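Local coordinates for endoglucanase (Clostridium thermocellum, PDB 2C4X), which probably hydrolyses cellulose as a whole enzyme, this C-terminal piece supplying its PKD domain and a CBM44 carbohydrate-binding module that recognises beta-glucan chains, xyloglucan among them, at residues Q8-I13 with A83-T88; D38-Y43 with T78-A83; D99-N104 with V247-W252; K130-E135 with W212-L217. The protein carries 1 engineered substitution. All coordinates share one frame; numbering follows the deposited sequence.

Contact 1 of 4, residues Q8-I13 with A83-T88. With CA (calcium ion), chain B.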
loop_
_atom_site.group_PDB
_atom_site.type_symbol
_atom_site.label_atom_id
_atom_site.label_comp_id
_atom_site.label_asym_id
_atom_site.label_seq_id
_atom_site.Cartn_x
_atom_site.Cartn_y
_atom_site.Cartn_z
ATOM N N GLN A 8 -14.314 -40.638 6.969
ATOM C CA GLN A 8 -13.573 -39.413 7.283
ATOM C C GLN A 8 -13.736 -38.393 6.166
ATOM O O GLN A 8 -13.619 -38.739 4.972
ATOM C CB GLN A 8 -12.086 -39.699 7.496
ATOM C CG GLN A 8 -11.796 -40.571 8.688
ATOM C CD GLN A 8 -10.345 -41.006 8.759
ATOM O OE1 GLN A 8 -9.433 -40.286 8.347
ATOM N NE2 GLN A 8 -10.129 -42.189 9.283
ATOM N N ALA A 9 -14.006 -37.145 6.551
ATOM C CA ALA A 9 -14.086 -36.047 5.591
ATOM C C ALA A 9 -12.690 -35.747 5.036
ATOM O O ALA A 9 -11.707 -35.871 5.752
ATOM C CB ALA A 9 -14.702 -34.800 6.228
ATOM N N PRO A 10 -12.605 -35.382 3.745
ATOM C CA PRO A 10 -11.298 -35.142 3.148
ATOM C C PRO A 10 -10.655 -33.880 3.737
ATOM O O PRO A 10 -11.331 -33.096 4.411
ATOM C CB PRO A 10 -11.605 -34.951 1.656
ATOM C CG PRO A 10 -13.062 -34.577 1.591
ATOM C CD PRO A 10 -13.720 -35.189 2.794
ATOM N N LYS A 11 -9.367 -33.694 3.501
ATOM C CA LYS A 11 -8.702 -32.469 3.946
ATOM C C LYS A 11 -8.510 -31.514 2.773
ATOM O O LYS A 11 -8.003 -31.905 1.723
ATOM C CB LYS A 11 -7.409 -32.790 4.693
ATOM C CG LYS A 11 -7.722 -33.513 6.032
ATOM C CD LYS A 11 -6.570 -33.584 7.037
ATOM C CE LYS A 11 -6.329 -32.231 7.753
ATOM N NZ LYS A 11 -7.548 -31.547 8.346
ATOM N N ALA A 12 -8.986 -30.285 2.955
ATOM C CA ALA A 12 -8.987 -29.264 1.925
ATOM C C ALA A 12 -7.900 -28.231 2.221
ATOM O O ALA A 12 -7.781 -27.709 3.340
ATOM C CB ALA A 12 -10.351 -28.591 1.844
ATOM N N ILE A 13 -7.091 -27.948 1.213
ATOM C CA ILE A 13 -6.037 -26.942 1.347
ATOM C C ILE A 13 -5.641 -26.515 -0.056
ATOM O O ILE A 13 -5.725 -27.303 -1.002
ATOM C CB ILE A 13 -4.790 -27.482 2.118
ATOM C CG1 ILE A 13 -3.850 -26.322 2.505
ATOM C CG2 ILE A 13 -4.067 -28.549 1.286
ATOM C CD1 ILE A 13 -2.783 -26.664 3.534
ATOM N N ALA A 83 -18.771 -36.559 1.544
ATOM C CA ALA A 83 -18.319 -35.715 2.651
ATOM C C ALA A 83 -17.362 -34.636 2.144
ATOM O O ALA A 83 -16.607 -34.851 1.191
ATOM C CB ALA A 83 -17.648 -36.554 3.761
ATOM N N SER A 84 -17.400 -33.475 2.786
ATOM C CA SER A 84 -16.602 -32.355 2.318
ATOM C C SER A 84 -15.939 -31.554 3.436
ATOM O O SER A 84 -16.365 -31.607 4.593
ATOM C CB SER A 84 -17.437 -31.448 1.413
ATOM O OG SER A 84 -18.546 -30.942 2.116
ATOM N N SER A 85 -14.878 -30.836 3.058
ATOM C CA SER A 85 -14.182 -29.881 3.909
ATOM C C SER A 85 -13.948 -28.624 3.105
ATOM O O SER A 85 -13.875 -28.672 1.878
ATOM C CB SER A 85 -12.809 -30.428 4.319
ATOM O OG SER A 85 -12.974 -31.705 4.896
ATOM N N SER A 86 -13.787 -27.506 3.800
ATOM C CA SER A 86 -13.479 -26.249 3.143
ATOM C C SER A 86 -12.229 -25.592 3.717
ATOM O O SER A 86 -11.905 -25.772 4.905
ATOM C CB SER A 86 -14.681 -25.298 3.210
ATOM O OG SER A 86 -14.785 -24.667 4.470
ATOM N N PHE A 87 -11.546 -24.837 2.858
ATOM C CA PHE A 87 -10.363 -24.054 3.208
ATOM C C PHE A 87 -10.538 -22.711 2.506
ATOM O O PHE A 87 -10.813 -22.673 1.299
ATOM C CB PHE A 87 -9.093 -24.755 2.691
ATOM C CG PHE A 87 -7.784 -24.093 3.110
ATOM C CD1 PHE A 87 -7.149 -23.165 2.272
ATOM C CD2 PHE A 87 -7.161 -24.441 4.308
ATOM C CE1 PHE A 87 -5.928 -22.576 2.653
ATOM C CE2 PHE A 87 -5.938 -23.866 4.678
ATOM C CZ PHE A 87 -5.328 -22.933 3.850
ATOM N N THR A 88 -10.394 -21.625 3.253
ATOM C CA THR A 88 -10.553 -20.274 2.709
ATOM C C THR A 88 -9.270 -19.478 2.908
ATOM O O THR A 88 -8.693 -19.474 4.000
ATOM C CB THR A 88 -11.761 -19.529 3.374
ATOM O OG1 THR A 88 -12.960 -20.279 3.144
ATOM C CG2 THR A 88 -11.951 -18.127 2.806
HETATM CA CA CA B . -13.473 -40.026 2.947
HETATM O O HOH W 1 -10.235 -28.136 5.445
HETATM O O HOH W 2 -14.398 -41.552 1.315
#

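Contact 2 of 4, residues D38-Y43 with T78-A83. With CA (calcium ion), chain B.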
loop_
_atom_site.group_PDB
_atom_site.type_symbol
_atom_site.label_atom_id
_atom_site.label_comp_id
_atom_site.label_asym_id
_atom_site.label_seq_id
_atom_site.Cartn_x
_atom_site.Cartn_y
_atom_site.Cartn_z
ATOM N N ASP A 38 -9.323 -41.931 3.600
ATOM C CA ASP A 38 -9.955 -43.251 3.539
ATOM C C ASP A 38 -10.734 -43.475 2.236
ATOM O O ASP A 38 -11.582 -44.368 2.150
ATOM C CB ASP A 38 -10.854 -43.482 4.768
ATOM C CG ASP A 38 -12.025 -42.497 4.840
ATOM O OD1 ASP A 38 -12.044 -41.533 4.052
ATOM O OD2 ASP A 38 -12.925 -42.676 5.690
ATOM N N GLY A 39 -10.437 -42.670 1.223
ATOM C CA GLY A 39 -11.120 -42.773 -0.062
ATOM C C GLY A 39 -10.391 -41.931 -1.078
ATOM O O GLY A 39 -9.161 -41.860 -1.055
ATOM N N THR A 40 -11.150 -41.297 -1.967
ATOM C CA THR A 40 -10.589 -40.411 -2.979
ATOM C C THR A 40 -11.395 -39.115 -3.057
ATOM O O THR A 40 -12.559 -39.075 -2.663
ATOM C CB THR A 40 -10.553 -41.082 -4.379
ATOM O OG1 THR A 40 -11.871 -41.502 -4.744
ATOM C CG2 THR A 40 -9.630 -42.313 -4.382
ATOM N N ILE A 41 -10.774 -38.050 -3.554
ATOM C CA ILE A 41 -11.489 -36.798 -3.769
ATOM C C ILE A 41 -12.210 -36.881 -5.107
ATOM O O ILE A 41 -11.595 -37.215 -6.124
ATOM C CB ILE A 41 -10.545 -35.578 -3.728
ATOM C CG1 ILE A 41 -10.008 -35.378 -2.309
ATOM C CG2 ILE A 41 -11.273 -34.301 -4.242
ATOM C CD1 ILE A 41 -8.793 -34.480 -2.235
ATOM N N ALA A 42 -13.516 -36.616 -5.096
ATOM C CA ALA A 42 -14.326 -36.634 -6.315
ATOM C C ALA A 42 -14.246 -35.312 -7.075
ATOM O O ALA A 42 -14.145 -35.302 -8.304
ATOM C CB ALA A 42 -15.771 -36.984 -5.999
ATOM N N TYR A 43 -14.292 -34.191 -6.357
ATOM C CA TYR A 43 -14.216 -32.902 -7.023
ATOM C C TYR A 43 -13.791 -31.748 -6.109
ATOM O O TYR A 43 -13.754 -31.870 -4.872
ATOM C CB TYR A 43 -15.501 -32.583 -7.822
ATOM C CG TYR A 43 -16.781 -32.725 -7.042
ATOM C CD1 TYR A 43 -17.256 -31.670 -6.266
ATOM C CD2 TYR A 43 -17.517 -33.912 -7.075
ATOM C CE1 TYR A 43 -18.441 -31.786 -5.541
ATOM C CE2 TYR A 43 -18.691 -34.049 -6.349
ATOM C CZ TYR A 43 -19.153 -32.973 -5.587
ATOM O OH TYR A 43 -20.319 -33.071 -4.858
ATOM N N THR A 78 -14.704 -32.517 -2.012
ATOM C CA THR A 78 -15.701 -33.529 -1.715
ATOM C C THR A 78 -15.156 -34.893 -2.094
ATOM O O THR A 78 -14.602 -35.060 -3.181
ATOM C CB THR A 78 -17.031 -33.236 -2.463
ATOM O OG1 THR A 78 -17.429 -31.888 -2.183
ATOM C CG2 THR A 78 -18.153 -34.198 -2.060
ATOM N N ASP A 79 -15.297 -35.853 -1.183
ATOM C CA ASP A 79 -14.808 -37.211 -1.417
ATOM C C ASP A 79 -15.825 -38.103 -2.156
ATOM O O ASP A 79 -16.940 -37.657 -2.486
ATOM C CB ASP A 79 -14.287 -37.852 -0.115
ATOM C CG ASP A 79 -15.390 -38.205 0.868
ATOM O OD1 ASP A 79 -16.562 -38.307 0.476
ATOM O OD2 ASP A 79 -15.078 -38.420 2.056
ATOM N N ASN A 80 -15.421 -39.347 -2.421
ATOM C CA ASN A 80 -16.239 -40.340 -3.137
ATOM C C ASN A 80 -17.556 -40.732 -2.441
ATOM O O ASN A 80 -18.444 -41.318 -3.062
ATOM C CB ASN A 80 -15.407 -41.602 -3.435
ATOM C CG ASN A 80 -14.873 -42.276 -2.167
ATOM O OD1 ASN A 80 -14.073 -41.703 -1.433
ATOM N ND2 ASN A 80 -15.314 -43.505 -1.918
ATOM N N GLN A 81 -17.676 -40.396 -1.160
ATOM C CA GLN A 81 -18.870 -40.681 -0.385
ATOM C C GLN A 81 -19.709 -39.433 -0.054
ATOM O O GLN A 81 -20.667 -39.515 0.712
ATOM C CB GLN A 81 -18.482 -41.435 0.881
ATOM C CG GLN A 81 -18.192 -42.912 0.622
ATOM C CD GLN A 81 -17.611 -43.611 1.825
ATOM O OE1 GLN A 81 -18.293 -44.396 2.473
ATOM N NE2 GLN A 81 -16.346 -43.330 2.138
ATOM N N GLY A 82 -19.340 -38.290 -0.628
ATOM C CA GLY A 82 -20.096 -37.049 -0.457
ATOM C C GLY A 82 -19.791 -36.192 0.765
ATOM O O GLY A 82 -20.483 -35.198 1.003
ATOM N N ALA A 83 -18.771 -36.559 1.544
ATOM C CA ALA A 83 -18.319 -35.715 2.651
ATOM C C ALA A 83 -17.362 -34.636 2.144
ATOM O O ALA A 83 -16.607 -34.851 1.191
ATOM C CB ALA A 83 -17.648 -36.554 3.761
HETATM CA CA CA B . -13.473 -40.026 2.947
HETATM O O HOH W 3 -14.996 -44.236 4.205
HETATM O O HOH W 4 -13.981 -44.938 0.365
HETATM O O HOH W 2 -14.398 -41.552 1.315
#

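Contact 3 of 4, residues D99-N104 with V247-W252. With CA (calcium ion), chain C; EDO (1,2-ethanediol), chain E.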
loop_
_atom_site.group_PDB
_atom_site.type_symbol
_atom_site.label_atom_id
_atom_site.label_comp_id
_atom_site.label_asym_id
_atom_site.label_seq_id
_atom_site.Cartn_x
_atom_site.Cartn_y
_atom_site.Cartn_z
ATOM N N ASP A 99 -3.169 4.194 -11.379
ATOM C CA ASP A 99 -2.938 4.431 -9.961
ATOM C C ASP A 99 -4.188 5.103 -9.405
ATOM O O ASP A 99 -4.462 6.266 -9.710
ATOM C CB ASP A 99 -1.711 5.333 -9.794
ATOM C CG ASP A 99 -1.319 5.566 -8.338
ATOM O OD1 ASP A 99 -2.036 5.143 -7.406
ATOM O OD2 ASP A 99 -0.262 6.199 -8.132
ATOM N N ASN A 100 -4.951 4.353 -8.614
ATOM C CA ASN A 100 -6.191 4.849 -8.016
ATOM C C ASN A 100 -6.000 5.382 -6.586
ATOM O O ASN A 100 -6.972 5.537 -5.839
ATOM C CB ASN A 100 -7.281 3.763 -8.054
ATOM C CG ASN A 100 -7.657 3.354 -9.472
ATOM O OD1 ASN A 100 -7.811 2.157 -9.772
ATOM N ND2 ASN A 100 -7.810 4.343 -10.356
ATOM N N SER A 101 -4.752 5.664 -6.214
ATOM C CA SER A 101 -4.433 6.229 -4.901
ATOM C C SER A 101 -5.124 7.569 -4.688
ATOM O O SER A 101 -5.421 8.286 -5.651
ATOM C CB SER A 101 -2.926 6.427 -4.752
ATOM O OG SER A 101 -2.250 5.184 -4.773
ATOM N N LYS A 102 -5.373 7.896 -3.424
ATOM C CA LYS A 102 -5.880 9.214 -3.035
ATOM C C LYS A 102 -5.004 10.323 -3.622
ATOM O O LYS A 102 -5.517 11.313 -4.147
ATOM C CB LYS A 102 -5.971 9.334 -1.502
ATOM C CG LYS A 102 -7.063 8.458 -0.860
ATOM C CD LYS A 102 -8.459 8.976 -1.183
ATOM C CE LYS A 102 -9.545 8.158 -0.515
ATOM N NZ LYS A 102 -9.671 6.799 -1.111
ATOM N N PHE A 103 -3.687 10.155 -3.530
ATOM C CA PHE A 103 -2.744 11.023 -4.238
ATOM C C PHE A 103 -1.898 10.189 -5.187
ATOM O O PHE A 103 -0.944 9.521 -4.779
ATOM C CB PHE A 103 -1.908 11.852 -3.262
ATOM C CG PHE A 103 -2.690 12.953 -2.605
ATOM C CD1 PHE A 103 -2.884 14.171 -3.263
ATOM C CD2 PHE A 103 -3.266 12.763 -1.353
ATOM C CE1 PHE A 103 -3.624 15.196 -2.673
ATOM C CE2 PHE A 103 -4.011 13.787 -0.746
ATOM C CZ PHE A 103 -4.194 15.000 -1.415
ATOM N N ASN A 104 -2.290 10.220 -6.459
ATOM C CA ASN A 104 -1.736 9.334 -7.482
ATOM C C ASN A 104 -0.895 10.062 -8.522
ATOM O O ASN A 104 -0.094 9.438 -9.235
ATOM C CB ASN A 104 -2.865 8.548 -8.158
ATOM C CG ASN A 104 -3.938 9.449 -8.753
ATOM O OD1 ASN A 104 -3.699 10.159 -9.736
ATOM N ND2 ASN A 104 -5.133 9.412 -8.168
ATOM N N VAL A 247 8.057 10.766 -4.422
ATOM C CA VAL A 247 6.873 10.514 -3.599
ATOM C C VAL A 247 5.702 10.196 -4.514
ATOM O O VAL A 247 5.453 10.913 -5.481
ATOM C CB VAL A 247 6.497 11.741 -2.721
ATOM C CG1 VAL A 247 5.273 11.435 -1.862
ATOM C CG2 VAL A 247 7.681 12.180 -1.846
ATOM N N ASP A 248 4.980 9.125 -4.204
ATOM C CA ASP A 248 3.858 8.710 -5.043
ATOM C C ASP A 248 2.908 7.843 -4.262
ATOM O O ASP A 248 3.288 7.266 -3.242
ATOM C CB ASP A 248 4.343 7.937 -6.283
ATOM C CG ASP A 248 3.255 7.771 -7.339
ATOM O OD1 ASP A 248 2.283 8.560 -7.335
ATOM O OD2 ASP A 248 3.360 6.851 -8.185
ATOM N N ALA A 249 1.674 7.768 -4.756
ATOM C CA ALA A 249 0.686 6.789 -4.310
ATOM C C ALA A 249 0.413 6.863 -2.808
ATOM O O ALA A 249 0.368 5.833 -2.119
ATOM C CB ALA A 249 1.091 5.370 -4.740
ATOM N N ILE A 250 0.239 8.087 -2.309
ATOM C CA ILE A 250 -0.243 8.295 -0.939
ATOM C C ILE A 250 -1.715 7.889 -0.909
ATOM O O ILE A 250 -2.522 8.363 -1.720
ATOM C CB ILE A 250 -0.062 9.749 -0.455
ATOM C CG1 ILE A 250 1.399 10.186 -0.620
ATOM C CG2 ILE A 250 -0.495 9.883 1.003
ATOM C CD1 ILE A 250 1.620 11.685 -0.452
ATOM N N ASP A 251 -2.052 6.987 0.004
ATOM C CA ASP A 251 -3.338 6.311 -0.051
ATOM C C ASP A 251 -3.913 6.010 1.328
ATOM O O ASP A 251 -3.175 5.819 2.298
ATOM C CB ASP A 251 -3.198 5.007 -0.848
ATOM C CG ASP A 251 -4.490 4.584 -1.512
ATOM O OD1 ASP A 251 -5.430 5.410 -1.587
ATOM O OD2 ASP A 251 -4.565 3.424 -1.971
ATOM N N TRP A 252 -5.240 5.978 1.393
ATOM C CA TRP A 252 -5.964 5.562 2.591
ATOM C C TRP A 252 -7.372 5.137 2.193
ATOM O O TRP A 252 -7.787 5.340 1.046
ATOM C CB TRP A 252 -6.002 6.673 3.652
ATOM C CG TRP A 252 -6.682 7.929 3.197
ATOM C CD1 TRP A 252 -8.029 8.195 3.227
ATOM C CD2 TRP A 252 -6.056 9.092 2.636
ATOM N NE1 TRP A 252 -8.272 9.450 2.716
ATOM C CE2 TRP A 252 -7.081 10.023 2.349
ATOM C CE3 TRP A 252 -4.725 9.439 2.352
ATOM C CZ2 TRP A 252 -6.818 11.278 1.785
ATOM C CZ3 TRP A 252 -4.464 10.691 1.794
ATOM C CH2 TRP A 252 -5.508 11.592 1.518
HETATM CA CA CA C . 1.335 7.544 -9.501
HETATM C C1 EDO E . -3.801 15.207 -8.138
HETATM O O1 EDO E . -2.471 15.181 -8.684
HETATM C C2 EDO E . -3.894 14.281 -6.933
HETATM O O2 EDO E . -3.296 13.027 -7.257
HETATM O O HOH W 5 -8.449 5.403 -3.102
HETATM O O HOH W 6 -2.336 2.656 -3.272
#

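Contact 4 of 4, residues K130-E135 with W212-L217. With CA (calcium ion), chain C.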
loop_
_atom_site.group_PDB
_atom_site.type_symbol
_atom_site.label_atom_id
_atom_site.label_comp_id
_atom_site.label_asym_id
_atom_site.label_seq_id
_atom_site.Cartn_x
_atom_site.Cartn_y
_atom_site.Cartn_z
ATOM N N LYS A 130 10.409 8.532 -12.147
ATOM C CA LYS A 130 10.126 7.431 -11.238
ATOM C C LYS A 130 8.695 7.554 -10.730
ATOM O O LYS A 130 8.226 8.653 -10.423
ATOM C CB LYS A 130 11.078 7.444 -10.034
ATOM C CG LYS A 130 12.530 7.133 -10.346
ATOM C CD LYS A 130 13.355 6.979 -9.070
ATOM C CE LYS A 130 14.851 7.134 -9.362
ATOM N NZ LYS A 130 15.381 6.086 -10.288
ATOM N N ALA A 131 8.005 6.422 -10.641
ATOM C CA ALA A 131 6.688 6.363 -10.019
ATOM C C ALA A 131 6.558 5.043 -9.289
ATOM O O ALA A 131 7.215 4.059 -9.659
ATOM C CB ALA A 131 5.595 6.507 -11.061
ATOM N N PHE A 132 5.737 5.021 -8.242
ATOM C CA PHE A 132 5.474 3.782 -7.518
ATOM C C PHE A 132 4.349 3.004 -8.199
ATOM O O PHE A 132 4.413 1.779 -8.319
ATOM C CB PHE A 132 5.148 4.039 -6.033
ATOM C CG PHE A 132 4.841 2.785 -5.269
ATOM C CD1 PHE A 132 5.870 1.937 -4.862
ATOM C CD2 PHE A 132 3.524 2.427 -4.995
ATOM C CE1 PHE A 132 5.591 0.752 -4.178
ATOM C CE2 PHE A 132 3.230 1.243 -4.319
ATOM C CZ PHE A 132 4.268 0.406 -3.901
ATOM N N LYS A 133 3.317 3.726 -8.626
ATOM C CA LYS A 133 2.210 3.160 -9.386
ATOM C C LYS A 133 1.821 4.126 -10.485
ATOM O O LYS A 133 1.861 5.340 -10.287
ATOM C CB LYS A 133 0.995 2.915 -8.495
ATOM C CG LYS A 133 0.917 1.535 -7.891
ATOM C CD LYS A 133 -0.500 1.235 -7.404
ATOM C CE LYS A 133 -0.901 2.120 -6.230
ATOM N NZ LYS A 133 -2.217 1.683 -5.659
ATOM N N GLY A 134 1.435 3.589 -11.636
ATOM C CA GLY A 134 1.060 4.415 -12.768
ATOM C C GLY A 134 2.301 4.974 -13.426
ATOM O O GLY A 134 3.404 4.439 -13.258
ATOM N N GLU A 135 2.129 6.064 -14.161
ATOM C CA GLU A 135 3.235 6.626 -14.916
ATOM C C GLU A 135 3.893 7.823 -14.226
ATOM O O GLU A 135 5.000 8.213 -14.590
ATOM C CB GLU A 135 2.779 6.983 -16.331
ATOM C CG GLU A 135 2.398 5.762 -17.185
ATOM C CD GLU A 135 1.562 6.129 -18.397
ATOM O OE1 GLU A 135 0.835 7.145 -18.335
ATOM O OE2 GLU A 135 1.624 5.402 -19.415
ATOM N N TRP A 212 12.025 2.198 -3.123
ATOM C CA TRP A 212 10.751 2.659 -2.592
ATOM C C TRP A 212 10.554 2.169 -1.167
ATOM O O TRP A 212 10.740 0.979 -0.869
ATOM C CB TRP A 212 9.592 2.201 -3.483
ATOM C CG TRP A 212 9.504 2.959 -4.778
ATOM C CD1 TRP A 212 9.877 2.518 -6.023
ATOM C CD2 TRP A 212 9.010 4.291 -4.957
ATOM N NE1 TRP A 212 9.645 3.499 -6.962
ATOM C CE2 TRP A 212 9.113 4.596 -6.336
ATOM C CE3 TRP A 212 8.492 5.262 -4.087
ATOM C CZ2 TRP A 212 8.715 5.828 -6.861
ATOM C CZ3 TRP A 212 8.096 6.486 -4.613
ATOM C CH2 TRP A 212 8.212 6.757 -5.987
ATOM N N ASN A 213 10.187 3.102 -0.290
ATOM C CA ASN A 213 9.880 2.803 1.098
ATOM C C ASN A 213 8.408 3.057 1.368
ATOM O O ASN A 213 7.906 4.164 1.146
ATOM C CB ASN A 213 10.718 3.666 2.047
ATOM C CG ASN A 213 12.187 3.314 2.010
ATOM O OD1 ASN A 213 12.692 2.642 2.904
ATOM N ND2 ASN A 213 12.881 3.756 0.970
ATOM N N GLU A 214 7.727 2.023 1.844
ATOM C CA GLU A 214 6.331 2.130 2.201
ATOM C C GLU A 214 6.228 2.403 3.702
ATOM O O GLU A 214 6.613 1.568 4.522
ATOM C CB GLU A 214 5.584 0.858 1.789
ATOM C CG GLU A 214 4.077 0.963 1.882
ATOM C CD GLU A 214 3.369 -0.122 1.096
ATOM O OE1 GLU A 214 2.738 -0.988 1.742
ATOM O OE2 GLU A 214 3.447 -0.109 -0.155
ATOM N N ILE A 215 5.744 3.594 4.046
ATOM C CA ILE A 215 5.656 4.044 5.437
ATOM C C ILE A 215 4.210 4.430 5.753
ATOM O O ILE A 215 3.599 5.217 5.030
ATOM C CB ILE A 215 6.609 5.248 5.717
ATOM C CG1 ILE A 215 8.049 4.913 5.316
ATOM C CG2 ILE A 215 6.558 5.659 7.191
ATOM C CD1 ILE A 215 8.958 6.131 5.158
ATOM N N THR A 216 3.656 3.850 6.815
ATOM C CA THR A 216 2.295 4.190 7.232
ATOM C C THR A 216 2.267 5.186 8.388
ATOM O O THR A 216 3.237 5.322 9.145
ATOM C CB THR A 216 1.454 2.952 7.620
ATOM O OG1 THR A 216 2.007 2.348 8.792
ATOM C CG2 THR A 216 1.399 1.931 6.479
ATOM N N LEU A 217 1.130 5.860 8.525
ATOM C CA LEU A 217 0.927 6.853 9.572
ATOM C C LEU A 217 -0.553 6.899 9.939
ATOM O O LEU A 217 -1.406 7.001 9.057
ATOM C CB LEU A 217 1.402 8.221 9.076
ATOM C CG LEU A 217 1.088 9.444 9.942
ATOM C CD1 LEU A 217 1.812 9.375 11.267
ATOM C CD2 LEU A 217 1.442 10.696 9.201
HETATM CA CA CA C . 1.335 7.544 -9.501
#

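Contact 1 of 4, residues Q8-I13 with A83-T88
Ile13 lies alongside Phe87 with both side chains pointing the same way, and its CG1 sits over one face of the ring, 4.0 Å from the ring centroid in a CH-pi contact. The Phe87 ring reaches this place because its CG is anti to the backbone N (chi1 -175°), which carries it along the 8-13 segment; CG1 of Ile13, likewise anti, is laid on the same face as its own CA. The packing is tight just before this pair. Ala12 CB presses against the backbone of the strand, 3.5 Å from Ser85 O, while Ala12 O stands 3.3 Å from Phe87 CB. It is equally tight at Pro10, buried, which puts its ring edge on the carbonyl just before the strand, with CD 3.3 Å from Ala83 O, and Ala9 CB meets Ala83 CB at 4.2 Å. The model brings Ser85 OG doubtfully close to Pro10 O, so nothing can be read from that pair.

Elsewhere the contact is looser: Ser84 and Ser86 turn away from the 8-13 segment and Lys11 from the strand, and a water fills in between the backbones, donating to Ser86 O (2.9 Å) and, at longer range, to Ala12 O. Lys11 bonds through its backbone to Ile35, whereas Ser85 and Phe87 pair with Val77 and Leu75 of strand 69-79. At the N-terminal end Gln8 O binds the calcium ion at 2.4 Å. The arrangement is that of a PKD-domain beta-sandwich, where the incoming N-terminal segment packs alongside edge strand 84-93 and begins at the domain's calcium site.

Contact 2 of 4, residues D38-Y43 with T78-A83
The Tyr43 ring carries Thr78 CB over one face, 4.0 Å from the ring centroid in a CH-pi contact, with Thr78 OG1 and CG2 spread beneath CE1 and the hydroxyl. The two side chains run side by side from Tyr43 and Thr78, an antiparallel hydrogen-bonded pair in the PKD-domain sheet. The pair is part of a classic beta bulge: Ala42 and Tyr43 both face Thr78, and Thr78 O takes a 2.7 Å bond from Ala42 N and a weak one from Tyr43 N. Thr78 N returns a bond to Tyr43 O.

Beyond the bulge the chains run into the loops that hold the calcium. Asn80 has its CG between the backbone N and the carbonyl carbon (chi1 60°), which turns the amide toward the backbone of Thr40; its OD1 accepts Thr40 N at 3.0 Å, the donor lying well above the carbonyl plane, while the backbone N of Asn80 bonds to Thr40 O. Asp79 divides its carboxylate between two tasks. OD1 receives Gln81 N, closing an Asx turn, and Ala83 N, the two arriving from opposite faces of the carboxylate plane, which fixes the group's rotation and leaves OD2 for the metal. Asn7, Gln8 and Asp36 complete the protein ligands. One water on the ion also donates to Asn80 OD1 and accepts from Gln81 NE2. Across the ion from Asp79 OD2, which binds at 2.4 Å, Asp38 OD1 coordinates it at the same length.

Contact 3 of 4, residues D99-N104 with V247-W252
A calcium site of the CBM44 beta-sandwich joins the loop 99-104 to strand 241-251. The side chains of Asp99 and Asp248 run in from opposite directions, their carboxylate planes 74° apart, and meet the ion at roughly a right angle. Asp248 is bidentate, OD1 at 2.6 Å and OD2 at 2.5 Å from the calcium, and its OD2 also accepts a hydrogen bond from Phe132 N. Asn104 O adds a backbone ligand; Glu106, Lys133 and Arg136 complete the shell. Asp99 OD1 accepts Ser101 N in an Asx turn and, through its syn lone pair, Ser101 OG.

Away from the metal, Phe103 and Ile250 form a single antiparallel bridge, Phe103 N bonding to Ile250 O at 2.8 Å. Lys102 N turns instead to Asp251 OD1, 3.1 Å away. The Lys102 side chain lays its CG over the Trp252 indole, 3.7 Å from the five-membered ring's centroid, and bends at chi2 (-71°) and chi4 fold the rest so that NZ reaches Trp252 O at 3.2 Å. Phe103 and Trp252 meet rim to rim, CE2 to CH2 at 3.5 Å, with planes at 52°, and the side chain of Met231 touches both residues.

Asp99, Asp248 and Glu106 bring three carboxylates to one calcium, whose charge probably offsets the repulsion among them, while Lys102 spends its aliphatic part on an aromatic face and its ammonium on a carbonyl.

Contact 4 of 4, residues K130-E135 with W212-L217
Phe132 CB rests squarely over the six-membered ring of Trp212, 3.8 Å from its centroid and only 2° off the ring normal. The phenyl ring then turns its edge down onto the five-membered ring of the same indole, a T-shaped pair with centroids 5.4 Å apart and planes at 69°; CD1 is the atom that leads, 3.8 Å from Trp212 CG. This follows from Phe132 CG standing anti to the backbone N (chi1 179°), which swings the ring along the indole toward strand 211-218. The far end of the indole meets the loop's backbone: CZ2 lies 3.3 Å from Ala131 C, and Lys130 C is at the edge of the ring system.

One step out, Phe132 CZ comes within 3.9 Å of Glu214 OE2. That carboxylate, standing nearly perpendicular to the phenyl plane, has its main partner in Arg169 on the neighbouring strand 165-172, with which it forms a salt bridge. Tyr246 of strand 241-251 touches both Trp212 and Lys130. The loop itself is set by the metal: Lys133 O binds the calcium ion at 2.4 Å.

Between these two segments cohesion is therefore apolar and aromatic, whereas the polar grip on the loop comes from the calcium site, and Glu214, which only packs against the phenyl ring, has its charge met by Arg169.

How the contacts relate
The four contacts fall into two pairs, each built round its own calcium ion. Contacts 1 and 2 have centres 9 Å apart, share Ala83 and a metal-bound water, and are tied by a probable hydrogen bond from Gln8 N to Asp38 OD2 of 2.8 Å; both belong to the PKD domain. Contacts 3 and 4, 8 Å apart between centres, meet in the CBM44 module, where Asp248 OD2 lies 3.2 Å from Lys133 N, a probable hydrogen bond, and reaches the same ion as Lys133 O. The two pairs do not touch: contacts 1 and 4 have centres 40 Å apart and nearest atoms about 22 Å apart, as befits separate domains.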